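Local structure of peptide ABC transporter, peptide-binding protein (Thermus thermophilus, 2D5W) at residues A[154-159]-A[208-213]; A[325-330]-A[382-387]; A[386-389]-A[393-396]. The protein binds oligopeptides and probably delivers them to an ABC transporter for uptake into the cell. All blocks are in the same frame, centred on the assembly; numbering follows the deposited sequence.

In the fold
From the N terminus, interaction 1 comes first: it closes a loop that runs from 154-159, at the start of helix 159-173, through mostly helical chain to 208-213, which leads into strand 213-219 of a five-stranded mixed sheet. Interactions 2 and 3 come later in the chain, on the other side of its centre, and overlap at Trp386 and Arg387; the centres of interactions 1 and 2 are about 51 Å apart. Interaction 2 brings the end of helix 374-383 back onto helix 325-333. Interaction 3 starts where that loop ends and folds strand 387-388 against strand 394-398 as a hairpin. Arg396 NH2 probably bonds Met384 O, joining the two.

Interaction 1: A[154-159]-A[208-213]; sequences NTYAPK and VYSGPF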
ATOM      1  N   ASN A 154      -9.370   4.698  11.361  1.00 13.73           N
ATOM      2  CA  ASN A 154      -8.528   5.753  11.886  1.00 14.92           C
ATOM      3  C   ASN A 154      -8.882   6.999  11.099  1.00 15.29           C
ATOM      4  O   ASN A 154      -8.393   7.208   9.987  1.00 18.93           O
ATOM      5  CB  ASN A 154      -7.051   5.392  11.694  1.00 18.70           C
ATOM      6  CG  ASN A 154      -6.114   6.411  12.313  1.00 22.83           C
ATOM      7  OD1 ASN A 154      -4.921   6.153  12.478  1.00 28.29           O
ATOM      8  ND2 ASN A 154      -6.647   7.579  12.650  1.00 24.46           N
ATOM      9  N   THR A 155      -9.771   7.803  11.662  1.00 11.85           N
ATOM     10  CA  THR A 155     -10.201   9.028  11.009  1.00 11.71           C
ATOM     11  C   THR A 155     -10.010  10.241  11.914  1.00  9.97           C
ATOM     12  O   THR A 155     -10.976  10.872  12.335  1.00 10.79           O
ATOM     13  CB  THR A 155     -11.685   8.938  10.588  1.00 11.98           C
ATOM     14  OG1 THR A 155     -12.487   8.638  11.735  1.00 14.42           O
ATOM     15  CG2 THR A 155     -11.879   7.848   9.539  1.00 14.07           C
ATOM     16  N   TYR A 156      -8.758  10.563  12.218  1.00  9.73           N
ATOM     17  CA  TYR A 156      -8.468  11.722  13.052  1.00  9.46           C
ATOM     18  C   TYR A 156      -7.012  12.144  12.886  1.00  9.99           C
ATOM     19  O   TYR A 156      -6.167  11.359  12.451  1.00  9.76           O
ATOM     20  CB  TYR A 156      -8.788  11.422  14.527  1.00  9.59           C
ATOM     21  CG  TYR A 156      -7.816  10.498  15.221  1.00  9.50           C
ATOM     22  CD1 TYR A 156      -6.885  10.994  16.131  1.00  9.71           C
ATOM     23  CD2 TYR A 156      -7.823   9.128  14.966  1.00 10.41           C
ATOM     24  CE1 TYR A 156      -5.983  10.149  16.771  1.00 11.35           C
ATOM     25  CE2 TYR A 156      -6.925   8.276  15.599  1.00 10.91           C
ATOM     26  CZ  TYR A 156      -6.008   8.794  16.500  1.00 11.84           C
ATOM     27  OH  TYR A 156      -5.110   7.959  17.128  1.00 14.14           O
ATOM     28  N   ALA A 157      -6.738  13.401  13.214  1.00  9.41           N
ATOM     29  CA  ALA A 157      -5.397  13.973  13.120  1.00  9.97           C
ATOM     30  C   ALA A 157      -5.331  15.032  14.219  1.00  9.47           C
ATOM     31  O   ALA A 157      -6.368  15.542  14.646  1.00  9.82           O
ATOM     32  CB  ALA A 157      -5.182  14.596  11.742  1.00 10.44           C
ATOM     33  N   PRO A 158      -4.120  15.392  14.677  1.00  9.44           N
ATOM     34  CA  PRO A 158      -3.999  16.392  15.749  1.00  9.22           C
ATOM     35  C   PRO A 158      -4.309  17.836  15.383  1.00  8.79           C
ATOM     36  O   PRO A 158      -3.438  18.581  14.930  1.00  9.99           O
ATOM     37  CB  PRO A 158      -2.568  16.204  16.231  1.00  9.13           C
ATOM     38  CG  PRO A 158      -1.844  15.845  14.963  1.00  9.96           C
ATOM     39  CD  PRO A 158      -2.795  14.888  14.268  1.00 10.09           C
ATOM     40  N   LYS A 159      -5.553  18.233  15.624  1.00  9.68           N
ATOM     41  CA  LYS A 159      -6.001  19.577  15.309  1.00 10.87           C
ATOM     42  C   LYS A 159      -5.234  20.676  16.037  1.00  9.67           C
ATOM     43  O   LYS A 159      -4.908  21.697  15.435  1.00 10.36           O
ATOM     44  CB  LYS A 159      -7.493  19.717  15.613  1.00 12.07           C
ATOM     45  CG  LYS A 159      -8.058  21.095  15.303  1.00 15.09           C
ATOM     46  CD  LYS A 159      -9.497  21.218  15.776  1.00 18.87           C
ATOM     47  CE  LYS A 159     -10.020  22.633  15.601  1.00 21.23           C
ATOM     48  NZ  LYS A 159     -11.424  22.756  16.080  1.00 22.63           N
ATOM     49  N   VAL A 208       2.826  15.257  17.068  1.00  8.73           N
ATOM     50  CA  VAL A 208       2.559  14.553  18.315  1.00  9.09           C
ATOM     51  C   VAL A 208       2.018  13.194  17.882  1.00  8.52           C
ATOM     52  O   VAL A 208       1.577  13.035  16.735  1.00  9.81           O
ATOM     53  CB  VAL A 208       1.569  15.289  19.242  1.00  9.40           C
ATOM     54  CG1 VAL A 208       2.213  16.583  19.741  1.00 10.41           C
ATOM     55  CG2 VAL A 208       0.263  15.555  18.530  1.00 11.53           C
ATOM     56  N   TYR A 209       2.031  12.236  18.801  1.00  9.14           N
ATOM     57  CA  TYR A 209       1.688  10.857  18.493  1.00  8.80           C
ATOM     58  C   TYR A 209       0.613  10.238  19.370  1.00  8.40           C
ATOM     59  O   TYR A 209       0.541  10.518  20.560  1.00  9.33           O
ATOM     60  CB  TYR A 209       2.996  10.067  18.571  1.00  8.87           C
ATOM     61  CG  TYR A 209       4.069  10.722  17.720  1.00  8.12           C
ATOM     62  CD1 TYR A 209       4.130  10.477  16.351  1.00  8.10           C
ATOM     63  CD2 TYR A 209       4.936  11.684  18.252  1.00  8.39           C
ATOM     64  CE1 TYR A 209       5.008  11.163  15.530  1.00  9.03           C
ATOM     65  CE2 TYR A 209       5.824  12.387  17.428  1.00  8.75           C
ATOM     66  CZ  TYR A 209       5.848  12.116  16.064  1.00  7.93           C
ATOM     67  OH  TYR A 209       6.691  12.800  15.218  1.00  9.11           O
ATOM     68  N   SER A 210      -0.208   9.375  18.779  1.00  8.67           N
ATOM     69  CA  SER A 210      -1.307   8.735  19.500  1.00  8.83           C
ATOM     70  C   SER A 210      -1.112   7.246  19.751  1.00  8.63           C
ATOM     71  O   SER A 210      -1.934   6.620  20.418  1.00  9.91           O
ATOM     72  CB  SER A 210      -2.596   8.913  18.711  1.00  9.11           C
ATOM     73  OG  SER A 210      -2.457   8.287  17.445  1.00 10.03           O
ATOM     74  N   GLY A 211      -0.043   6.679  19.199  1.00  8.78           N
ATOM     75  CA  GLY A 211       0.206   5.259  19.355  1.00  9.41           C
ATOM     76  C   GLY A 211       0.988   4.880  20.595  1.00  9.37           C
ATOM     77  O   GLY A 211       1.288   5.729  21.428  1.00  9.37           O
ATOM     78  N   PRO A 212       1.330   3.593  20.746  1.00 10.03           N
ATOM     79  CA  PRO A 212       2.087   3.137  21.913  1.00  9.96           C
ATOM     80  C   PRO A 212       3.504   3.703  21.984  1.00  8.97           C
ATOM     81  O   PRO A 212       4.150   3.626  23.027  1.00 10.18           O
ATOM     82  CB  PRO A 212       2.051   1.612  21.776  1.00 11.81           C
ATOM     83  CG  PRO A 212       1.899   1.395  20.309  1.00 12.22           C
ATOM     84  CD  PRO A 212       0.916   2.459  19.903  1.00 11.17           C
ATOM     85  N   PHE A 213       3.975   4.271  20.874  1.00  9.19           N
ATOM     86  CA  PHE A 213       5.305   4.874  20.812  1.00  8.66           C
ATOM     87  C   PHE A 213       5.225   6.266  20.200  1.00  8.21           C
ATOM     88  O   PHE A 213       4.255   6.607  19.513  1.00  8.93           O
ATOM     89  CB  PHE A 213       6.254   3.992  19.986  1.00  9.18           C
ATOM     90  CG  PHE A 213       6.494   2.640  20.595  1.00  7.80           C
ATOM     91  CD1 PHE A 213       7.504   2.447  21.543  1.00  8.71           C
ATOM     92  CD2 PHE A 213       5.650   1.578  20.295  1.00  8.26           C
ATOM     93  CE1 PHE A 213       7.655   1.212  22.186  1.00  9.03           C
ATOM     94  CE2 PHE A 213       5.798   0.343  20.933  1.00  8.24           C
ATOM     95  CZ  PHE A 213       6.798   0.163  21.881  1.00  9.01           C
TER
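Tyr156 and Pro158 of the 154-159 loop reach across to Ser210 and Val208, making a small, buried contact of two separate touches. Tyr156 comes first. Its CG lies between the backbone N and the carbonyl carbon (chi1 73°), and from there the ring carries its phenol oxygen over to the other loop. Ser210 OG gives its proton to Tyr156 OH at 2.7 Å, and Ser210 CB follows closely, 3.1 Å from the same Tyr156 OH. The serine hydroxyl approaches the tyrosine ring obliquely, with OG 3.7 Å from Tyr156 CZ. Ser210 OG likewise lies between its backbone N and carbonyl carbon (chi1 61°). Both oxygens have further partners at one residue: Tyr156 OH bonds Ala42 O, and Ser210 OG bonds Ala42 N. The two hydroxyls therefore form a short polar chain linking three loops, with Tyr156 and Ser210 both buried, and the rings of Phe44 and Trp93 pack on that of Tyr156.

This is a loop-to-loop junction in a periplasmic-type solute-binding fold of family 5. One loop ends at the start of helix 159-173, the other leads directly into strand 213-219, and their touching parts run in roughly opposite directions, 146° apart.

Two residues further along, Pro158 occupies the N-cap position of that helix, and its CB-bearing side turns toward the second loop. Pro158 CB rests on Val208 CG2 at 3.7 Å, while Pro158 CG stays at the looser distance of 4.2 Å from the same Val208 CG2. One methyl of the valine thus meets one side of the pyrrolidine ring, the two side chains sliding past each other in opposite senses. Trp93 also touches Pro158, and Val208 leans on His160 and Ile161 in the first turn of the helix.

Interaction 2: A[325-330]-A[382-387]; sequences KRTRQA and AEMGWR
Met384 lies against Arg326 and Thr327, where the C-terminal end of helix 374-383 meets the first turns of helix 325-333. This helix-to-helix junction belongs to the family 5 solute-binding fold; the loop leaving it enters the hairpin of strands 387-388 and 394-398.

The van der Waals part is carried by the methionine. Met384 CG sits over the centre of one face of the Arg326 guanidinium, 3.7 Å from Arg326 CZ. The thioether then bends at its last torsion (chi3 -73°), which turns Met384 CE away from the guanidinium and toward helix 325-333, where Met384 CE lies 3.9 Å from Arg326 CB and 3.2 Å from Thr327 OG1, a hydroxyl that is hydrogen-bonded to Gly321 O.

The charged part lies at the guanidinium edge. Arg326 NH2 and Glu383 OE1 form a salt bridge, a long one at 3.4 Å, and the carboxylate stands almost perpendicular to the guanidinium plane (88°). Arg326 NH1 makes the stronger salt bridge to Asp324, just before the helix segment, while the methionine covers a face. Glu383 itself is exposed, and solvent would be expected to weaken its attraction for the arginine.

Water-mediated bonds complete the junction at two levels. One water accepts from Arg326 NH2 and donates to Glu383 O, so Arg326 is tied to the Glu383 backbone through this water and to the Glu383 carboxylate directly. A second water donates to Thr327 OG1 and accepts from the indole of Trp386. It lies in the plane of the ring, at its edge, 2.8 Å from Trp386 NE1.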
ATOM      1  N   LYS A 325      -3.935  -3.040 -26.443  1.00 10.51           N
ATOM      2  CA  LYS A 325      -3.835  -4.275 -25.674  1.00 11.08           C
ATOM      3  C   LYS A 325      -2.934  -5.315 -26.330  1.00 10.18           C
ATOM      4  O   LYS A 325      -2.319  -6.121 -25.637  1.00 11.18           O
ATOM      5  CB  LYS A 325      -5.220  -4.883 -25.416  1.00 12.74           C
ATOM      6  CG  LYS A 325      -5.895  -5.515 -26.622  1.00 14.29           C
ATOM      7  CD  LYS A 325      -7.196  -6.198 -26.208  1.00 16.29           C
ATOM      8  CE  LYS A 325      -7.907  -6.811 -27.401  1.00 17.55           C
ATOM      9  NZ  LYS A 325      -9.202  -7.436 -27.008  1.00 21.40           N
ATOM     10  N   ARG A 326      -2.852  -5.307 -27.658  1.00 10.63           N
ATOM     11  CA  ARG A 326      -2.007  -6.275 -28.351  1.00 11.05           C
ATOM     12  C   ARG A 326      -0.544  -6.139 -27.939  1.00  9.97           C
ATOM     13  O   ARG A 326       0.175  -7.132 -27.842  1.00 10.63           O
ATOM     14  CB  ARG A 326      -2.147  -6.112 -29.869  1.00 12.33           C
ATOM     15  CG  ARG A 326      -3.500  -6.554 -30.418  1.00 14.10           C
ATOM     16  CD  ARG A 326      -3.630  -6.237 -31.902  1.00 15.54           C
ATOM     17  NE  ARG A 326      -3.644  -4.798 -32.141  1.00 15.14           N
ATOM     18  CZ  ARG A 326      -3.558  -4.234 -33.341  1.00 15.39           C
ATOM     19  NH1 ARG A 326      -3.580  -2.912 -33.451  1.00 16.07           N
ATOM     20  NH2 ARG A 326      -3.445  -4.987 -34.427  1.00 17.01           N
ATOM     21  N   THR A 327      -0.106  -4.911 -27.689  1.00 10.01           N
ATOM     22  CA  THR A 327       1.272  -4.670 -27.279  1.00 10.00           C
ATOM     23  C   THR A 327       1.520  -5.235 -25.885  1.00 10.01           C
ATOM     24  O   THR A 327       2.563  -5.833 -25.615  1.00 10.06           O
ATOM     25  CB  THR A 327       1.584  -3.167 -27.250  1.00  9.71           C
ATOM     26  OG1 THR A 327       1.224  -2.588 -28.508  1.00 10.26           O
ATOM     27  CG2 THR A 327       3.066  -2.930 -26.993  1.00 10.18           C
ATOM     28  N   ARG A 328       0.549  -5.041 -24.997  1.00 10.24           N
ATOM     29  CA  ARG A 328       0.668  -5.517 -23.629  1.00  9.32           C
ATOM     30  C   ARG A 328       0.619  -7.043 -23.588  1.00  9.41           C
ATOM     31  O   ARG A 328       1.349  -7.676 -22.820  1.00  9.78           O
ATOM     32  CB  ARG A 328      -0.426  -4.871 -22.772  1.00  9.73           C
ATOM     33  CG  ARG A 328      -0.372  -3.342 -22.862  1.00 10.37           C
ATOM     34  CD  ARG A 328      -1.230  -2.651 -21.819  1.00 10.61           C
ATOM     35  NE  ARG A 328      -2.663  -2.891 -21.973  1.00 10.57           N
ATOM     36  CZ  ARG A 328      -3.490  -2.138 -22.692  1.00 10.47           C
ATOM     37  NH1 ARG A 328      -4.779  -2.449 -22.752  1.00 11.28           N
ATOM     38  NH2 ARG A 328      -3.043  -1.078 -23.350  1.00 10.64           N
ATOM     39  N   GLN A 329      -0.222  -7.633 -24.431  1.00 10.00           N
ATOM     40  CA  GLN A 329      -0.320  -9.086 -24.509  1.00 10.48           C
ATOM     41  C   GLN A 329       0.998  -9.648 -25.053  1.00 10.12           C
ATOM     42  O   GLN A 329       1.488 -10.673 -24.579  1.00 10.36           O
ATOM     43  CB  GLN A 329      -1.472  -9.492 -25.429  1.00 10.01           C
ATOM     44  CG  GLN A 329      -2.835  -9.009 -24.963  1.00 11.70           C
ATOM     45  CD  GLN A 329      -3.932  -9.337 -25.951  1.00 12.23           C
ATOM     46  OE1 GLN A 329      -3.703  -9.358 -27.158  1.00 15.10           O
ATOM     47  NE2 GLN A 329      -5.135  -9.577 -25.447  1.00 12.62           N
ATOM     48  N   ALA A 330       1.573  -8.968 -26.045  1.00 10.28           N
ATOM     49  CA  ALA A 330       2.834  -9.409 -26.636  1.00 10.14           C
ATOM     50  C   ALA A 330       3.935  -9.423 -25.585  1.00 10.42           C
ATOM     51  O   ALA A 330       4.685 -10.393 -25.468  1.00 11.36           O
ATOM     52  CB  ALA A 330       3.223  -8.486 -27.790  1.00 11.16           C
ATOM     53  N   ALA A 382       4.364  -7.826 -34.983  1.00 13.58           N
ATOM     54  CA  ALA A 382       4.470  -7.694 -36.432  1.00 14.14           C
ATOM     55  C   ALA A 382       3.177  -7.117 -36.998  1.00 15.14           C
ATOM     56  O   ALA A 382       3.198  -6.313 -37.930  1.00 15.44           O
ATOM     57  CB  ALA A 382       4.757  -9.046 -37.063  1.00 14.96           C
ATOM     58  N   GLU A 383       2.051  -7.528 -36.425  1.00 16.18           N
ATOM     59  CA  GLU A 383       0.747  -7.057 -36.872  1.00 18.34           C
ATOM     60  C   GLU A 383       0.618  -5.545 -36.710  1.00 18.04           C
ATOM     61  O   GLU A 383      -0.187  -4.908 -37.390  1.00 19.24           O
ATOM     62  CB  GLU A 383      -0.361  -7.761 -36.084  1.00 21.45           C
ATOM     63  CG  GLU A 383      -1.772  -7.420 -36.537  1.00 28.27           C
ATOM     64  CD  GLU A 383      -2.830  -8.177 -35.755  1.00 31.33           C
ATOM     65  OE1 GLU A 383      -4.032  -7.982 -36.035  1.00 35.35           O
ATOM     66  OE2 GLU A 383      -2.461  -8.967 -34.860  1.00 33.27           O
ATOM     67  N   MET A 384       1.412  -4.971 -35.813  1.00 16.12           N
ATOM     68  CA  MET A 384       1.358  -3.534 -35.580  1.00 15.73           C
ATOM     69  C   MET A 384       2.447  -2.738 -36.294  1.00 15.58           C
ATOM     70  O   MET A 384       2.727  -1.592 -35.938  1.00 15.52           O
ATOM     71  CB  MET A 384       1.373  -3.250 -34.076  1.00 15.10           C
ATOM     72  CG  MET A 384       0.100  -3.729 -33.385  1.00 15.09           C
ATOM     73  SD  MET A 384       0.037  -3.392 -31.619  1.00 16.74           S
ATOM     74  CE  MET A 384       1.212  -4.613 -31.013  1.00 17.16           C
ATOM     75  N   GLY A 385       3.058  -3.356 -37.302  1.00 15.39           N
ATOM     76  CA  GLY A 385       4.068  -2.675 -38.094  1.00 15.46           C
ATOM     77  C   GLY A 385       5.526  -2.752 -37.688  1.00 14.08           C
ATOM     78  O   GLY A 385       6.386  -2.240 -38.408  1.00 14.86           O
ATOM     79  N   TRP A 386       5.826  -3.379 -36.556  1.00 13.82           N
ATOM     80  CA  TRP A 386       7.211  -3.474 -36.110  1.00 12.30           C
ATOM     81  C   TRP A 386       8.058  -4.427 -36.947  1.00 11.54           C
ATOM     82  O   TRP A 386       7.611  -5.518 -37.302  1.00 13.12           O
ATOM     83  CB  TRP A 386       7.287  -3.937 -34.652  1.00 11.80           C
ATOM     84  CG  TRP A 386       6.655  -3.010 -33.664  1.00 11.46           C
ATOM     85  CD1 TRP A 386       5.425  -3.143 -33.089  1.00 12.27           C
ATOM     86  CD2 TRP A 386       7.234  -1.824 -33.106  1.00 10.36           C
ATOM     87  NE1 TRP A 386       5.204  -2.116 -32.203  1.00 11.54           N
ATOM     88  CE2 TRP A 386       6.297  -1.291 -32.193  1.00 10.39           C
ATOM     89  CE3 TRP A 386       8.455  -1.160 -33.289  1.00 11.05           C
ATOM     90  CZ2 TRP A 386       6.542  -0.125 -31.462  1.00 10.62           C
ATOM     91  CZ3 TRP A 386       8.700   0.000 -32.564  1.00 10.14           C
ATOM     92  CH2 TRP A 386       7.745   0.506 -31.658  1.00 11.10           C
ATOM     93  N   ARG A 387       9.283  -4.001 -37.245  1.00 12.09           N
ATOM     94  CA  ARG A 387      10.248  -4.805 -37.993  1.00 13.31           C
ATOM     95  C   ARG A 387      11.614  -4.551 -37.369  1.00 11.38           C
ATOM     96  O   ARG A 387      11.949  -3.416 -37.041  1.00 12.24           O
ATOM     97  CB  ARG A 387      10.276  -4.417 -39.476  1.00 16.22           C
ATOM     98  CG  ARG A 387       8.973  -4.679 -40.218  1.00 19.10           C
ATOM     99  CD  ARG A 387       9.216  -4.916 -41.704  1.00 25.86           C
ATOM    100  NE  ARG A 387       9.989  -3.845 -42.327  1.00 30.10           N
ATOM    101  CZ  ARG A 387       9.591  -2.579 -42.408  1.00 32.12           C
ATOM    102  NH1 ARG A 387      10.366  -1.676 -42.995  1.00 34.02           N
ATOM    103  NH2 ARG A 387       8.420  -2.213 -41.904  1.00 33.64           N
TER
HETATM  104  O   HOH W   1      -2.662  -3.384 -36.589  1.00 27.17           O
HETATM  105  O   HOH W   2       3.130  -1.699 -30.318  1.00 13.11           O

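Interaction 3: A[386-389]-A[393-396]; sequences WRKG and ILQR
Arg396 folds its side chain across the Trp386 indole because its CG sits between the backbone N and the carbonyl carbon (chi1 75°), after which the chain runs straight out to NE. The tryptophan meets it with its own CG beside the backbone N (chi1 -63°). The arginine methylenes therefore lie along one face of the indole: Arg396 CG stands 3.6 Å from the centroid of the Trp386 six-membered ring, a CH-pi contact almost on the ring normal, and Arg396 CD is 3.5 Å from Trp386 CE2. Beyond them the guanidinium continues nearly parallel to the ring, the planes 15° apart, with Arg396 NE 3.3 Å from Trp386 CZ2. Asp319 O and Met384 O accept bonds from the two terminal nitrogens of Arg396 and fix its far end.

The backbone beneath is a beta hairpin, strand 387-388 against strand 394-398, at an edge of the larger mixed sheet; Leu394 and Arg396 pair onward with strand 401-410. Arg387 and Gln395 form its antiparallel hydrogen-bonded pair. Arg387 N reaches Gln395 O at 3.0 Å in the carbonyl plane, whereas Gln395 N comes to Arg387 O from above its carbonyl plane. Nearer the turn, Gly389 N bonds Ile393 O at 2.7 Å, again from out of plane. Lys388 and Leu394 form the non-hydrogen-bonded pair; their side chains diverge, although Leu394 CD2 still comes 3.8 Å from Lys388 CG.

Leu394 packs beside the indole. Its CB lies against Trp386 CE3 at 3.6 Å, obliquely to the ring. Phe405 and Leu381 also touch both Trp386 and Leu394. On the face it shares with Arg387, the extended Gln395 side chain brings its amide over Gly389, with Gln395 OE1 3.6 Å from Gly389 CA.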
ATOM      1  N   TRP A 386       5.826  -3.379 -36.556  1.00 13.82           N
ATOM      2  CA  TRP A 386       7.211  -3.474 -36.110  1.00 12.30           C
ATOM      3  C   TRP A 386       8.058  -4.427 -36.947  1.00 11.54           C
ATOM      4  O   TRP A 386       7.611  -5.518 -37.302  1.00 13.12           O
ATOM      5  CB  TRP A 386       7.287  -3.937 -34.652  1.00 11.80           C
ATOM      6  CG  TRP A 386       6.655  -3.010 -33.664  1.00 11.46           C
ATOM      7  CD1 TRP A 386       5.425  -3.143 -33.089  1.00 12.27           C
ATOM      8  CD2 TRP A 386       7.234  -1.824 -33.106  1.00 10.36           C
ATOM      9  NE1 TRP A 386       5.204  -2.116 -32.203  1.00 11.54           N
ATOM     10  CE2 TRP A 386       6.297  -1.291 -32.193  1.00 10.39           C
ATOM     11  CE3 TRP A 386       8.455  -1.160 -33.289  1.00 11.05           C
ATOM     12  CZ2 TRP A 386       6.542  -0.125 -31.462  1.00 10.62           C
ATOM     13  CZ3 TRP A 386       8.700   0.000 -32.564  1.00 10.14           C
ATOM     14  CH2 TRP A 386       7.745   0.506 -31.658  1.00 11.10           C
ATOM     15  N   ARG A 387       9.283  -4.001 -37.245  1.00 12.09           N
ATOM     16  CA  ARG A 387      10.248  -4.805 -37.993  1.00 13.31           C
ATOM     17  C   ARG A 387      11.614  -4.551 -37.369  1.00 11.38           C
ATOM     18  O   ARG A 387      11.949  -3.416 -37.041  1.00 12.24           O
ATOM     19  CB  ARG A 387      10.276  -4.417 -39.476  1.00 16.22           C
ATOM     20  CG  ARG A 387       8.973  -4.679 -40.218  1.00 19.10           C
ATOM     21  CD  ARG A 387       9.216  -4.916 -41.704  1.00 25.86           C
ATOM     22  NE  ARG A 387       9.989  -3.845 -42.327  1.00 30.10           N
ATOM     23  CZ  ARG A 387       9.591  -2.579 -42.408  1.00 32.12           C
ATOM     24  NH1 ARG A 387      10.366  -1.676 -42.995  1.00 34.02           N
ATOM     25  NH2 ARG A 387       8.420  -2.213 -41.904  1.00 33.64           N
ATOM     26  N   LYS A 388      12.409  -5.602 -37.210  1.00 11.87           N
ATOM     27  CA  LYS A 388      13.719  -5.448 -36.596  1.00 12.78           C
ATOM     28  C   LYS A 388      14.697  -4.539 -37.325  1.00 12.14           C
ATOM     29  O   LYS A 388      14.868  -4.633 -38.547  1.00 12.61           O
ATOM     30  CB  LYS A 388      14.389  -6.809 -36.398  1.00 12.89           C
ATOM     31  CG  LYS A 388      13.804  -7.633 -35.270  1.00 14.33           C
ATOM     32  CD  LYS A 388      14.666  -8.851 -34.981  1.00 15.67           C
ATOM     33  CE  LYS A 388      14.079  -9.686 -33.858  1.00 18.30           C
ATOM     34  NZ  LYS A 388      14.900 -10.897 -33.596  1.00 18.34           N
ATOM     35  N   GLY A 389      15.321  -3.653 -36.556  1.00 12.52           N
ATOM     36  CA  GLY A 389      16.335  -2.763 -37.083  1.00 13.19           C
ATOM     37  C   GLY A 389      17.624  -3.572 -37.090  1.00 13.14           C
ATOM     38  O   GLY A 389      17.647  -4.688 -36.556  1.00 12.85           O
ATOM     39  N   ILE A 393      16.678  -4.643 -32.745  1.00 10.55           N
ATOM     40  CA  ILE A 393      15.568  -4.041 -32.012  1.00 10.66           C
ATOM     41  C   ILE A 393      14.487  -3.535 -32.964  1.00 10.54           C
ATOM     42  O   ILE A 393      14.780  -2.899 -33.980  1.00 10.91           O
ATOM     43  CB  ILE A 393      16.085  -2.885 -31.119  1.00 10.55           C
ATOM     44  CG1 ILE A 393      17.116  -3.432 -30.122  1.00 11.72           C
ATOM     45  CG2 ILE A 393      14.928  -2.207 -30.393  1.00 10.63           C
ATOM     46  CD1 ILE A 393      16.633  -4.610 -29.286  1.00 12.97           C
ATOM     47  N   LEU A 394      13.233  -3.823 -32.633  1.00 10.66           N
ATOM     48  CA  LEU A 394      12.107  -3.425 -33.470  1.00 11.01           C
ATOM     49  C   LEU A 394      12.005  -1.929 -33.730  1.00 11.27           C
ATOM     50  O   LEU A 394      12.296  -1.108 -32.859  1.00 10.92           O
ATOM     51  CB  LEU A 394      10.798  -3.914 -32.847  1.00 11.78           C
ATOM     52  CG  LEU A 394      10.646  -5.427 -32.695  1.00 11.24           C
ATOM     53  CD1 LEU A 394       9.424  -5.725 -31.842  1.00 12.41           C
ATOM     54  CD2 LEU A 394      10.531  -6.084 -34.061  1.00 12.87           C
ATOM     55  N   GLN A 395      11.577  -1.597 -34.945  1.00 11.20           N
ATOM     56  CA  GLN A 395      11.394  -0.218 -35.380  1.00 12.40           C
ATOM     57  C   GLN A 395      10.101  -0.117 -36.182  1.00 12.30           C
ATOM     58  O   GLN A 395       9.630  -1.105 -36.746  1.00 12.61           O
ATOM     59  CB  GLN A 395      12.535   0.231 -36.303  1.00 14.20           C
ATOM     60  CG  GLN A 395      13.928   0.198 -35.709  1.00 17.29           C
ATOM     61  CD  GLN A 395      14.992   0.641 -36.710  1.00 17.51           C
ATOM     62  OE1 GLN A 395      16.171   0.736 -36.375  1.00 20.26           O
ATOM     63  NE2 GLN A 395      14.574   0.912 -37.942  1.00 18.78           N
ATOM     64  N   ARG A 396       9.539   1.085 -36.224  1.00 13.40           N
ATOM     65  CA  ARG A 396       8.342   1.358 -37.009  1.00 14.42           C
ATOM     66  C   ARG A 396       8.194   2.870 -37.116  1.00 14.03           C
ATOM     67  O   ARG A 396       8.881   3.618 -36.420  1.00 15.86           O
ATOM     68  CB  ARG A 396       7.090   0.736 -36.377  1.00 14.79           C
ATOM     69  CG  ARG A 396       6.546   1.436 -35.146  1.00 14.39           C
ATOM     70  CD  ARG A 396       5.216   0.819 -34.742  1.00 15.40           C
ATOM     71  NE  ARG A 396       4.627   1.484 -33.584  1.00 14.55           N
ATOM     72  CZ  ARG A 396       3.388   1.278 -33.150  1.00 15.63           C
ATOM     73  NH1 ARG A 396       2.940   1.931 -32.086  1.00 16.08           N
ATOM     74  NH2 ARG A 396       2.590   0.423 -33.779  1.00 16.44           N
TER